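D-3-phosphoglycerate dehydrogenase (Sulfolobus tokodaii, PDB 2EKL) probably oxidises 3-phosphoglycerate with NAD as a member of the D-isomer specific 2-hydroxyacid dehydrogenase family, serving amino-acid biosynthesis. Local coordinates at residues A[148-153]-A[178-183]; A[106-111]-A[282-287]; A[217-222]-A[239-244]. One frame throughout, in Å; residues are numbered along the deposited sequence.

Contact 1. Residues A[148-153]-A[178-183]; sequences VGFGRI and EKAEKI. With NAD (nicotinamide-adenine-dinucleotide), chain B.
F150 meets I183 through the edge of its ring: CD1 of I183 lies near the ring plane, only 3.3 Å from F150 CZ, a tight apolar contact between side chains that approach from opposite directions. I183 reaches there with CG1 set between its backbone N and carbonyl carbon (chi1 72°), which sends the longer branch toward the phenyl ring. Beside it, F150 CE2 rests 3.8 Å from A180 CA, against helix backbone, while K179 adds its carbonyl carbon, at the ring edge, and its CB, and leads its ammonium end away. Further out, I176 and T155 also touch the ring, and the backbone N of F150 is hydrogen-bonded to OD2 of D172, an atom that binds NAD as well. Past F150 the chain turns into helix 152-163, where R152 N reaches NAD O1A at 3.0 Å and I153 N reaches NAD O1N at 3.0 Å, both nearly straight. R152 NH1 adds a more bent bond (146°) to NAD O2N, which lies at the guanidinium edge. G151 must lack a side chain, since a CB would run into NAD O5B. The arrangement is that of a Rossmann fold: a glycine-rich turn between strand 144-148 and helix 152-163 presents backbone amides to the diphosphate.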
loop_
_atom_site.group_PDB
_atom_site.type_symbol
_atom_site.label_atom_id
_atom_site.label_comp_id
_atom_site.label_asym_id
_atom_site.label_seq_id
_atom_site.Cartn_x
_atom_site.Cartn_y
_atom_site.Cartn_z
ATOM N N VAL A 148 -16.312 -0.184 -8.088
ATOM C CA VAL A 148 -17.682 -0.702 -8.032
ATOM C C VAL A 148 -18.233 -0.355 -6.650
ATOM O O VAL A 148 -17.845 -0.952 -5.645
ATOM C CB VAL A 148 -17.715 -2.229 -8.226
ATOM C CG1 VAL A 148 -19.159 -2.715 -8.242
ATOM C CG2 VAL A 148 -17.016 -2.599 -9.521
ATOM N N GLY A 149 -19.145 0.611 -6.611
ATOM C CA GLY A 149 -19.692 1.072 -5.347
ATOM C C GLY A 149 -18.967 2.386 -5.111
ATOM O O GLY A 149 -17.851 2.409 -4.594
ATOM N N PHE A 150 -19.597 3.486 -5.505
ATOM C CA PHE A 150 -18.983 4.805 -5.400
ATOM C C PHE A 150 -19.531 5.630 -4.239
ATOM O O PHE A 150 -20.063 6.721 -4.443
ATOM C CB PHE A 150 -19.198 5.548 -6.728
ATOM C CG PHE A 150 -18.194 6.629 -6.999
ATOM C CD1 PHE A 150 -16.849 6.318 -7.183
ATOM C CD2 PHE A 150 -18.595 7.958 -7.103
ATOM C CE1 PHE A 150 -15.915 7.317 -7.470
ATOM C CE2 PHE A 150 -17.675 8.962 -7.389
ATOM C CZ PHE A 150 -16.333 8.642 -7.574
ATOM N N GLY A 151 -19.396 5.105 -3.024
ATOM C CA GLY A 151 -19.880 5.810 -1.850
ATOM C C GLY A 151 -18.764 6.523 -1.112
ATOM O O GLY A 151 -17.837 7.033 -1.731
ATOM N N ARG A 152 -18.850 6.556 0.216
ATOM C CA ARG A 152 -17.839 7.221 1.030
ATOM C C ARG A 152 -16.429 6.730 0.711
ATOM O O ARG A 152 -15.534 7.517 0.402
ATOM C CB ARG A 152 -18.093 6.975 2.520
ATOM C CG ARG A 152 -19.465 7.375 3.040
ATOM C CD ARG A 152 -19.453 7.366 4.560
ATOM N NE ARG A 152 -20.778 7.558 5.147
ATOM C CZ ARG A 152 -21.674 6.591 5.309
ATOM N NH1 ARG A 152 -21.393 5.350 4.930
ATOM N NH2 ARG A 152 -22.848 6.862 5.862
ATOM N N ILE A 153 -16.240 5.419 0.806
ATOM C CA ILE A 153 -14.940 4.809 0.556
ATOM C C ILE A 153 -14.570 4.762 -0.921
ATOM O O ILE A 153 -13.462 5.140 -1.298
ATOM C CB ILE A 153 -14.895 3.384 1.152
ATOM C CG1 ILE A 153 -15.054 3.469 2.671
ATOM C CG2 ILE A 153 -13.578 2.692 0.799
ATOM C CD1 ILE A 153 -15.274 2.132 3.337
ATOM N N GLU A 178 -22.283 13.079 -12.030
ATOM C CA GLU A 178 -21.558 14.293 -11.663
ATOM C C GLU A 178 -20.504 14.061 -10.582
ATOM O O GLU A 178 -19.416 14.637 -10.634
ATOM C CB GLU A 178 -22.533 15.379 -11.195
ATOM C CG GLU A 178 -21.844 16.667 -10.754
ATOM C CD GLU A 178 -22.820 17.717 -10.252
ATOM O OE1 GLU A 178 -23.570 17.425 -9.296
ATOM O OE2 GLU A 178 -22.832 18.834 -10.810
ATOM N N LYS A 179 -20.829 13.229 -9.599
ATOM C CA LYS A 179 -19.889 12.944 -8.522
ATOM C C LYS A 179 -18.584 12.387 -9.082
ATOM O O LYS A 179 -17.500 12.766 -8.639
ATOM C CB LYS A 179 -20.501 11.953 -7.527
ATOM C CG LYS A 179 -21.648 12.537 -6.717
ATOM C CD LYS A 179 -22.281 11.501 -5.806
ATOM C CE LYS A 179 -23.379 12.123 -4.957
ATOM N NZ LYS A 179 -24.418 12.777 -5.800
ATOM N N ALA A 180 -18.693 11.493 -10.061
ATOM C CA ALA A 180 -17.512 10.894 -10.678
ATOM C C ALA A 180 -16.711 11.952 -11.429
ATOM O O ALA A 180 -15.494 12.049 -11.278
ATOM C CB ALA A 180 -17.925 9.776 -11.632
ATOM N N GLU A 181 -17.401 12.751 -12.236
ATOM C CA GLU A 181 -16.740 13.795 -13.011
ATOM C C GLU A 181 -15.939 14.749 -12.133
ATOM O O GLU A 181 -14.860 15.203 -12.517
ATOM C CB GLU A 181 -17.767 14.610 -13.800
ATOM C CG GLU A 181 -18.595 13.818 -14.787
ATOM C CD GLU A 181 -19.504 14.712 -15.608
ATOM O OE1 GLU A 181 -20.274 15.491 -15.005
ATOM O OE2 GLU A 181 -19.449 14.641 -16.855
ATOM N N LYS A 182 -16.471 15.052 -10.954
ATOM C CA LYS A 182 -15.816 15.970 -10.032
ATOM C C LYS A 182 -14.433 15.518 -9.575
ATOM O O LYS A 182 -13.602 16.347 -9.213
ATOM C CB LYS A 182 -16.702 16.216 -8.806
ATOM C CG LYS A 182 -16.119 17.222 -7.818
ATOM C CD LYS A 182 -15.823 18.557 -8.499
ATOM C CE LYS A 182 -15.161 19.549 -7.550
ATOM N NZ LYS A 182 -16.037 19.911 -6.399
ATOM N N ILE A 183 -14.180 14.211 -9.582
ATOM C CA ILE A 183 -12.875 13.713 -9.152
ATOM C C ILE A 183 -12.032 13.213 -10.324
ATOM O O ILE A 183 -11.065 12.480 -10.132
ATOM C CB ILE A 183 -13.009 12.562 -8.128
ATOM C CG1 ILE A 183 -13.506 11.294 -8.819
ATOM C CG2 ILE A 183 -13.981 12.958 -7.026
ATOM C CD1 ILE A 183 -13.338 10.048 -7.965
HETATM P PA NAD B . -21.618 3.722 1.260
HETATM O O1A NAD B . -21.140 5.107 1.413
HETATM O O2A NAD B . -23.052 3.448 1.684
HETATM O O5B NAD B . -21.382 3.318 -0.272
HETATM C C5B NAD B . -21.795 2.039 -0.729
HETATM C C4B NAD B . -22.111 2.276 -2.327
HETATM O O4B NAD B . -22.164 1.025 -3.031
HETATM C C3B NAD B . -23.411 3.131 -2.505
HETATM O O3B NAD B . -23.184 4.273 -3.328
HETATM C C2B NAD B . -24.407 2.090 -3.032
HETATM O O2B NAD B . -25.500 2.551 -3.789
HETATM C C1B NAD B . -23.442 1.202 -3.727
HETATM N N9A NAD B . -24.015 -0.127 -4.115
HETATM C C8A NAD B . -24.842 -0.997 -3.420
HETATM N N7A NAD B . -25.101 -2.084 -4.184
HETATM C C5A NAD B . -24.453 -1.931 -5.362
HETATM C C6A NAD B . -24.323 -2.714 -6.576
HETATM N N6A NAD B . -24.932 -3.882 -6.704
HETATM N N1A NAD B . -23.524 -2.224 -7.664
HETATM C C2A NAD B . -22.841 -0.966 -7.586
HETATM N N3A NAD B . -22.966 -0.200 -6.404
HETATM C C4A NAD B . -23.755 -0.681 -5.325
HETATM O O3 NAD B . -20.698 2.735 2.140
HETATM P PN NAD B . -19.135 2.842 2.527
HETATM O O1N NAD B . -18.391 3.482 1.432
HETATM O O2N NAD B . -19.123 3.563 3.834
HETATM O O5D NAD B . -18.859 1.305 2.743
HETATM C C5D NAD B . -18.632 0.475 1.624
HETATM C C4D NAD B . -18.421 -0.967 2.037
HETATM O O4D NAD B . -17.254 -1.128 2.823
HETATM C C3D NAD B . -19.556 -1.620 2.877
HETATM O O3D NAD B . -19.820 -2.960 2.434
HETATM C C2D NAD B . -19.054 -1.517 4.272
HETATM O O2D NAD B . -19.783 -2.325 5.175
HETATM C C1D NAD B . -17.613 -1.840 3.994
HETATM N N1N NAD B . -16.605 -1.491 5.036
HETATM C C2N NAD B . -15.616 -2.470 5.365
HETATM C C3N NAD B . -14.641 -2.158 6.359
HETATM C C7N NAD B . -13.610 -3.164 6.702
HETATM O O7N NAD B . -13.208 -3.216 7.983
HETATM N N7N NAD B . -13.068 -4.007 5.834
HETATM C C4N NAD B . -14.704 -0.821 7.009
HETATM C C5N NAD B . -15.715 0.163 6.665
HETATM C C6N NAD B . -16.675 -0.187 5.662
#

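Contact 2. Residues A[106-111]-A[282-287]; sequences VELTIG and THIGAQ. With NAD (nicotinamide-adenine-dinucleotide), chain B.
I284 O, in the residue on which L108 packs, is gripped twice: Q287 N bonds to it at 2.9 Å, and so does NH2 of R118 of the second subunit. I284 and G285 are the first two residues of the type I turn that the Q287 bond closes, and D257 fixes their backbone further, OD1 taking the N-H of I284 and OD2, which also binds NAD, that of G285. Against this loop comes L108 from helix 102-118. CD2 of L108 sits 3.6 Å from G285 CA and 3.8 Å from I284 CG1, the leucine and isoleucine crossing at about a right angle. L108 gets there with CG anti to its backbone N (chi1 -176°), which carries both methyls out from the helix. The turn places G285 CA 3.2 Å from the carboxamide oxygen O7N of NAD, where a CB would run into C7N. Along the same cofactor group, H283 turns its ring edge so that CD2 is 3.5 Å from O7N, while ND1 is hydrogen-bonded to E262. A leucine in place of H283 would probably leave the E262 carboxylate without its imidazole mate and the carboxamide without its flat polar neighbour. Such a histidine-glutamate couple beside the nicotinamide is consistent with the acid-base pair of this dehydrogenase family.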
loop_
_atom_site.group_PDB
_atom_site.type_symbol
_atom_site.label_atom_id
_atom_site.label_comp_id
_atom_site.label_asym_id
_atom_site.label_seq_id
_atom_site.Cartn_x
_atom_site.Cartn_y
_atom_site.Cartn_z
ATOM N N VAL A 106 -10.225 3.154 3.302
ATOM C CA VAL A 106 -9.684 3.647 2.036
ATOM C C VAL A 106 -8.191 3.337 1.940
ATOM O O VAL A 106 -7.696 2.856 0.916
ATOM C CB VAL A 106 -9.856 5.187 1.914
ATOM C CG1 VAL A 106 -9.022 5.716 0.759
ATOM C CG2 VAL A 106 -11.329 5.540 1.714
ATOM N N GLU A 107 -7.474 3.628 3.018
ATOM C CA GLU A 107 -6.042 3.401 3.049
ATOM C C GLU A 107 -5.692 1.924 2.921
ATOM O O GLU A 107 -4.771 1.566 2.186
ATOM C CB GLU A 107 -5.457 4.012 4.329
ATOM C CG GLU A 107 -5.408 5.543 4.261
ATOM C CD GLU A 107 -5.447 6.216 5.622
ATOM O OE1 GLU A 107 -5.037 5.591 6.622
ATOM O OE2 GLU A 107 -5.878 7.387 5.685
ATOM N N LEU A 108 -6.429 1.063 3.615
ATOM C CA LEU A 108 -6.148 -0.364 3.525
ATOM C C LEU A 108 -6.405 -0.842 2.100
ATOM O O LEU A 108 -5.701 -1.716 1.599
ATOM C CB LEU A 108 -7.019 -1.165 4.497
ATOM C CG LEU A 108 -6.724 -2.671 4.525
ATOM C CD1 LEU A 108 -5.312 -2.905 5.051
ATOM C CD2 LEU A 108 -7.741 -3.386 5.407
ATOM N N THR A 109 -7.410 -0.263 1.445
ATOM C CA THR A 109 -7.738 -0.648 0.070
ATOM C C THR A 109 -6.549 -0.382 -0.850
ATOM O O THR A 109 -6.147 -1.249 -1.632
ATOM C CB THR A 109 -8.962 0.132 -0.464
ATOM O OG1 THR A 109 -10.102 -0.140 0.362
ATOM C CG2 THR A 109 -9.275 -0.284 -1.905
ATOM N N ILE A 110 -5.993 0.824 -0.761
ATOM C CA ILE A 110 -4.841 1.200 -1.579
ATOM C C ILE A 110 -3.655 0.302 -1.232
ATOM O O ILE A 110 -2.900 -0.126 -2.115
ATOM C CB ILE A 110 -4.442 2.683 -1.338
ATOM C CG1 ILE A 110 -5.577 3.608 -1.798
ATOM C CG2 ILE A 110 -3.138 3.010 -2.074
ATOM C CD1 ILE A 110 -5.940 3.477 -3.273
ATOM N N GLY A 111 -3.492 0.017 0.055
ATOM C CA GLY A 111 -2.395 -0.835 0.480
ATOM C C GLY A 111 -2.525 -2.234 -0.106
ATOM O O GLY A 111 -1.542 -2.813 -0.568
ATOM N N THR A 282 -6.827 -9.695 7.919
ATOM C CA THR A 282 -7.839 -10.182 8.846
ATOM C C THR A 282 -8.961 -9.231 9.266
ATOM O O THR A 282 -9.255 -9.085 10.455
ATOM C CB THR A 282 -7.129 -10.743 10.095
ATOM O OG1 THR A 282 -6.307 -9.725 10.674
ATOM C CG2 THR A 282 -6.228 -11.910 9.705
ATOM N N HIS A 283 -9.606 -8.610 8.281
ATOM C CA HIS A 283 -10.710 -7.684 8.528
ATOM C C HIS A 283 -10.277 -6.544 9.440
ATOM O O HIS A 283 -10.923 -6.251 10.453
ATOM C CB HIS A 283 -11.901 -8.441 9.132
ATOM C CG HIS A 283 -13.230 -7.866 8.760
ATOM N ND1 HIS A 283 -14.306 -8.652 8.404
ATOM C CD2 HIS A 283 -13.657 -6.585 8.679
ATOM C CE1 HIS A 283 -15.338 -7.877 8.119
ATOM N NE2 HIS A 283 -14.971 -6.618 8.277
ATOM N N ILE A 284 -9.178 -5.898 9.062
ATOM C CA ILE A 284 -8.618 -4.792 9.827
ATOM C C ILE A 284 -8.922 -3.421 9.226
ATOM O O ILE A 284 -8.324 -2.425 9.626
ATOM C CB ILE A 284 -7.083 -4.940 9.948
ATOM C CG1 ILE A 284 -6.448 -4.989 8.554
ATOM C CG2 ILE A 284 -6.744 -6.223 10.720
ATOM C CD1 ILE A 284 -4.928 -5.048 8.566
ATOM N N GLY A 285 -9.852 -3.376 8.277
ATOM C CA GLY A 285 -10.206 -2.120 7.629
ATOM C C GLY A 285 -10.540 -0.949 8.538
ATOM O O GLY A 285 -10.219 0.199 8.221
ATOM N N ALA A 286 -11.194 -1.226 9.663
ATOM C CA ALA A 286 -11.559 -0.174 10.607
ATOM C C ALA A 286 -10.655 -0.226 11.835
ATOM O O ALA A 286 -10.874 0.495 12.809
ATOM C CB ALA A 286 -13.018 -0.344 11.039
ATOM N N GLN A 287 -9.629 -1.066 11.781
ATOM C CA GLN A 287 -8.735 -1.219 12.918
ATOM C C GLN A 287 -7.545 -0.272 13.034
ATOM O O GLN A 287 -6.400 -0.673 12.839
ATOM C CB GLN A 287 -8.239 -2.665 12.992
ATOM C CG GLN A 287 -9.339 -3.674 13.292
ATOM C CD GLN A 287 -9.958 -3.462 14.660
ATOM O OE1 GLN A 287 -9.258 -3.444 15.672
ATOM N NE2 GLN A 287 -11.274 -3.303 14.697
HETATM P PA NAD B . -21.618 3.722 1.260
HETATM O O1A NAD B . -21.140 5.107 1.413
HETATM O O2A NAD B . -23.052 3.448 1.684
HETATM O O5B NAD B . -21.382 3.318 -0.272
HETATM C C5B NAD B . -21.795 2.039 -0.729
HETATM C C4B NAD B . -22.111 2.276 -2.327
HETATM O O4B NAD B . -22.164 1.025 -3.031
HETATM C C3B NAD B . -23.411 3.131 -2.505
HETATM O O3B NAD B . -23.184 4.273 -3.328
HETATM C C2B NAD B . -24.407 2.090 -3.032
HETATM O O2B NAD B . -25.500 2.551 -3.789
HETATM C C1B NAD B . -23.442 1.202 -3.727
HETATM N N9A NAD B . -24.015 -0.127 -4.115
HETATM C C8A NAD B . -24.842 -0.997 -3.420
HETATM N N7A NAD B . -25.101 -2.084 -4.184
HETATM C C5A NAD B . -24.453 -1.931 -5.362
HETATM C C6A NAD B . -24.323 -2.714 -6.576
HETATM N N6A NAD B . -24.932 -3.882 -6.704
HETATM N N1A NAD B . -23.524 -2.224 -7.664
HETATM C C2A NAD B . -22.841 -0.966 -7.586
HETATM N N3A NAD B . -22.966 -0.200 -6.404
HETATM C C4A NAD B . -23.755 -0.681 -5.325
HETATM O O3 NAD B . -20.698 2.735 2.140
HETATM P PN NAD B . -19.135 2.842 2.527
HETATM O O1N NAD B . -18.391 3.482 1.432
HETATM O O2N NAD B . -19.123 3.563 3.834
HETATM O O5D NAD B . -18.859 1.305 2.743
HETATM C C5D NAD B . -18.632 0.475 1.624
HETATM C C4D NAD B . -18.421 -0.967 2.037
HETATM O O4D NAD B . -17.254 -1.128 2.823
HETATM C C3D NAD B . -19.556 -1.620 2.877
HETATM O O3D NAD B . -19.820 -2.960 2.434
HETATM C C2D NAD B . -19.054 -1.517 4.272
HETATM O O2D NAD B . -19.783 -2.325 5.175
HETATM C C1D NAD B . -17.613 -1.840 3.994
HETATM N N1N NAD B . -16.605 -1.491 5.036
HETATM C C2N NAD B . -15.616 -2.470 5.365
HETATM C C3N NAD B . -14.641 -2.158 6.359
HETATM C C7N NAD B . -13.610 -3.164 6.702
HETATM O O7N NAD B . -13.208 -3.216 7.983
HETATM N N7N NAD B . -13.068 -4.007 5.834
HETATM C C4N NAD B . -14.704 -0.821 7.009
HETATM C C5N NAD B . -15.715 0.163 6.665
HETATM C C6N NAD B . -16.675 -0.187 5.662
#

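Contact 3. Residues A[217-222]-A[239-244]; sequences PQFELM and GKALLD
The F219 ring has the backbone of helix 239-247 over one face, where A241 C stands 4.1 Å above the plane and shifted toward the rim. L242 CA approaches the ring obliquely, 3.6 Å from F219 CZ. The ring also meets that of Y245 with the two planes nearly parallel, about 10° apart, so helix 239-247 contributes an aromatic ring too. The rim atoms of F219 divide the neighbours between them: CD2 and CE2 of F219 are each 3.8 Å from the methyl CB of A241, whereas CE1 touches CD1 of L242 at 3.7 Å. The first torsion of L242, 175°, swings CG away from its own main-chain N and lays CD1 against the ring; CB of L242, 3.7 Å from F219 CZ, is set there by the helix backbone. For F219 the first torsion, -88°, keeps CG beside the backbone N and directs the phenyl group across to the other helix. The small alanine lets the aromatic ring come close to the helix main chain.

No hydrogen bond joins the two segments, but polar links run just beside them. E220 OE1 bonds to Y245 OH, and D244 OD2 bonds to Y216 OH, so each helix lends the other a tyrosine hydroxyl. Inward, F219 and M222 both pack on I228 of strand 226-230. Helices 216-221 and 239-247 precede and follow that strand, and their mutual packing over it is characteristic of consecutive beta-alpha-beta crossovers in the parallel sheet of a Rossmann-type nucleotide-binding domain.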
loop_
_atom_site.group_PDB
_atom_site.type_symbol
_atom_site.label_atom_id
_atom_site.label_comp_id
_atom_site.label_asym_id
_atom_site.label_seq_id
_atom_site.Cartn_x
_atom_site.Cartn_y
_atom_site.Cartn_z
ATOM N N PRO A 217 -20.764 -14.207 -15.198
ATOM C CA PRO A 217 -20.777 -13.333 -16.377
ATOM C C PRO A 217 -19.791 -12.173 -16.253
ATOM O O PRO A 217 -19.128 -11.801 -17.222
ATOM C CB PRO A 217 -22.224 -12.854 -16.438
ATOM C CG PRO A 217 -22.987 -13.989 -15.807
ATOM C CD PRO A 217 -22.112 -14.326 -14.620
ATOM N N GLN A 218 -19.702 -11.609 -15.052
ATOM C CA GLN A 218 -18.806 -10.489 -14.793
ATOM C C GLN A 218 -17.345 -10.918 -14.899
ATOM O O GLN A 218 -16.523 -10.197 -15.457
ATOM C CB GLN A 218 -19.079 -9.898 -13.405
ATOM C CG GLN A 218 -20.448 -9.224 -13.248
ATOM C CD GLN A 218 -21.611 -10.203 -13.311
ATOM O OE1 GLN A 218 -21.604 -11.238 -12.646
ATOM N NE2 GLN A 218 -22.623 -9.871 -14.103
ATOM N N PHE A 219 -17.021 -12.090 -14.360
ATOM C CA PHE A 219 -15.653 -12.596 -14.436
ATOM C C PHE A 219 -15.254 -12.811 -15.895
ATOM O O PHE A 219 -14.114 -12.564 -16.282
ATOM C CB PHE A 219 -15.526 -13.922 -13.675
ATOM C CG PHE A 219 -15.211 -13.760 -12.213
ATOM C CD1 PHE A 219 -13.949 -13.340 -11.801
ATOM C CD2 PHE A 219 -16.178 -14.016 -11.248
ATOM C CE1 PHE A 219 -13.653 -13.175 -10.450
ATOM C CE2 PHE A 219 -15.896 -13.853 -9.888
ATOM C CZ PHE A 219 -14.630 -13.432 -9.490
ATOM N N GLU A 220 -16.200 -13.276 -16.705
ATOM C CA GLU A 220 -15.918 -13.525 -18.114
ATOM C C GLU A 220 -15.640 -12.219 -18.862
ATOM O O GLU A 220 -14.811 -12.179 -19.771
ATOM C CB GLU A 220 -17.098 -14.262 -18.757
ATOM C CG GLU A 220 -16.804 -14.861 -20.127
ATOM C CD GLU A 220 -15.620 -15.817 -20.112
ATOM O OE1 GLU A 220 -15.537 -16.658 -19.192
ATOM O OE2 GLU A 220 -14.773 -15.732 -21.025
ATOM N N LEU A 221 -16.332 -11.154 -18.471
ATOM C CA LEU A 221 -16.168 -9.849 -19.103
ATOM C C LEU A 221 -14.842 -9.177 -18.758
ATOM O O LEU A 221 -14.359 -8.327 -19.502
ATOM C CB LEU A 221 -17.307 -8.915 -18.686
ATOM C CG LEU A 221 -18.661 -9.047 -19.389
ATOM C CD1 LEU A 221 -19.734 -8.335 -18.575
ATOM C CD2 LEU A 221 -18.563 -8.460 -20.794
ATOM N N MET A 222 -14.257 -9.560 -17.629
ATOM C CA MET A 222 -13.012 -8.953 -17.180
ATOM C C MET A 222 -11.825 -9.084 -18.119
ATOM O O MET A 222 -11.768 -9.979 -18.968
ATOM C CB MET A 222 -12.624 -9.512 -15.812
ATOM C CG MET A 222 -13.559 -9.112 -14.694
ATOM S SD MET A 222 -13.064 -9.908 -13.167
ATOM C CE MET A 222 -14.515 -9.655 -12.161
ATOM N N GLY A 239 -17.284 -16.580 -4.627
ATOM C CA GLY A 239 -16.001 -17.178 -4.298
ATOM C C GLY A 239 -15.596 -18.375 -5.130
ATOM O O GLY A 239 -14.417 -18.560 -5.437
ATOM N N LYS A 240 -16.567 -19.206 -5.487
ATOM C CA LYS A 240 -16.272 -20.379 -6.287
ATOM C C LYS A 240 -15.899 -19.966 -7.710
ATOM O O LYS A 240 -14.996 -20.543 -8.312
ATOM C CB LYS A 240 -17.471 -21.329 -6.264
ATOM C CG LYS A 240 -17.719 -21.893 -4.869
ATOM C CD LYS A 240 -19.024 -22.678 -4.771
ATOM C CE LYS A 240 -19.208 -23.235 -3.367
ATOM N NZ LYS A 240 -20.479 -23.994 -3.227
ATOM N N ALA A 241 -16.581 -18.955 -8.237
ATOM C CA ALA A 241 -16.271 -18.468 -9.575
ATOM C C ALA A 241 -14.868 -17.857 -9.528
ATOM O O ALA A 241 -14.072 -18.032 -10.449
ATOM C CB ALA A 241 -17.294 -17.414 -10.005
ATOM N N LEU A 242 -14.571 -17.144 -8.444
ATOM C CA LEU A 242 -13.262 -16.518 -8.277
ATOM C C LEU A 242 -12.149 -17.559 -8.330
ATOM O O LEU A 242 -11.173 -17.404 -9.058
ATOM C CB LEU A 242 -13.194 -15.772 -6.938
ATOM C CG LEU A 242 -11.835 -15.166 -6.569
ATOM C CD1 LEU A 242 -11.458 -14.064 -7.557
ATOM C CD2 LEU A 242 -11.910 -14.614 -5.147
ATOM N N LEU A 243 -12.293 -18.624 -7.549
ATOM C CA LEU A 243 -11.286 -19.676 -7.524
ATOM C C LEU A 243 -11.108 -20.257 -8.924
ATOM O O LEU A 243 -9.992 -20.532 -9.363
ATOM C CB LEU A 243 -11.704 -20.778 -6.542
ATOM C CG LEU A 243 -10.781 -21.998 -6.433
ATOM C CD1 LEU A 243 -9.386 -21.571 -6.005
ATOM C CD2 LEU A 243 -11.365 -22.977 -5.430
ATOM N N ASP A 244 -12.223 -20.430 -9.624
ATOM C CA ASP A 244 -12.221 -20.966 -10.979
ATOM C C ASP A 244 -11.355 -20.094 -11.883
ATOM O O ASP A 244 -10.462 -20.586 -12.582
ATOM C CB ASP A 244 -13.663 -21.010 -11.505
ATOM C CG ASP A 244 -13.787 -21.733 -12.834
ATOM O OD1 ASP A 244 -12.755 -22.174 -13.383
ATOM O OD2 ASP A 244 -14.929 -21.861 -13.330
#

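Along the chain, contact 2 closes a long loop in which contacts 1 and 3 are nested one after the other. Contacts 1 and 3 flank the seven-stranded parallel sheet, with centres about 25 Å apart: the first lies by strands 144-148 and 167-171, the second by strand 226-230. Contact 2 brings helix 102-118 to the loop after an edge strand, 278-280. Contacts 1 and 2, whose centres are about 19 Å apart, touch where I153 O meets V106 CG2 at 3.7 Å, and both reach NAD, at its diphosphate and its carboxamide respectively. Contact 3 stays remote from the cofactor, within a helical layer of the same domain. Contact 2 also borders the second subunit, placing the nicotinamide end near the dimer interface.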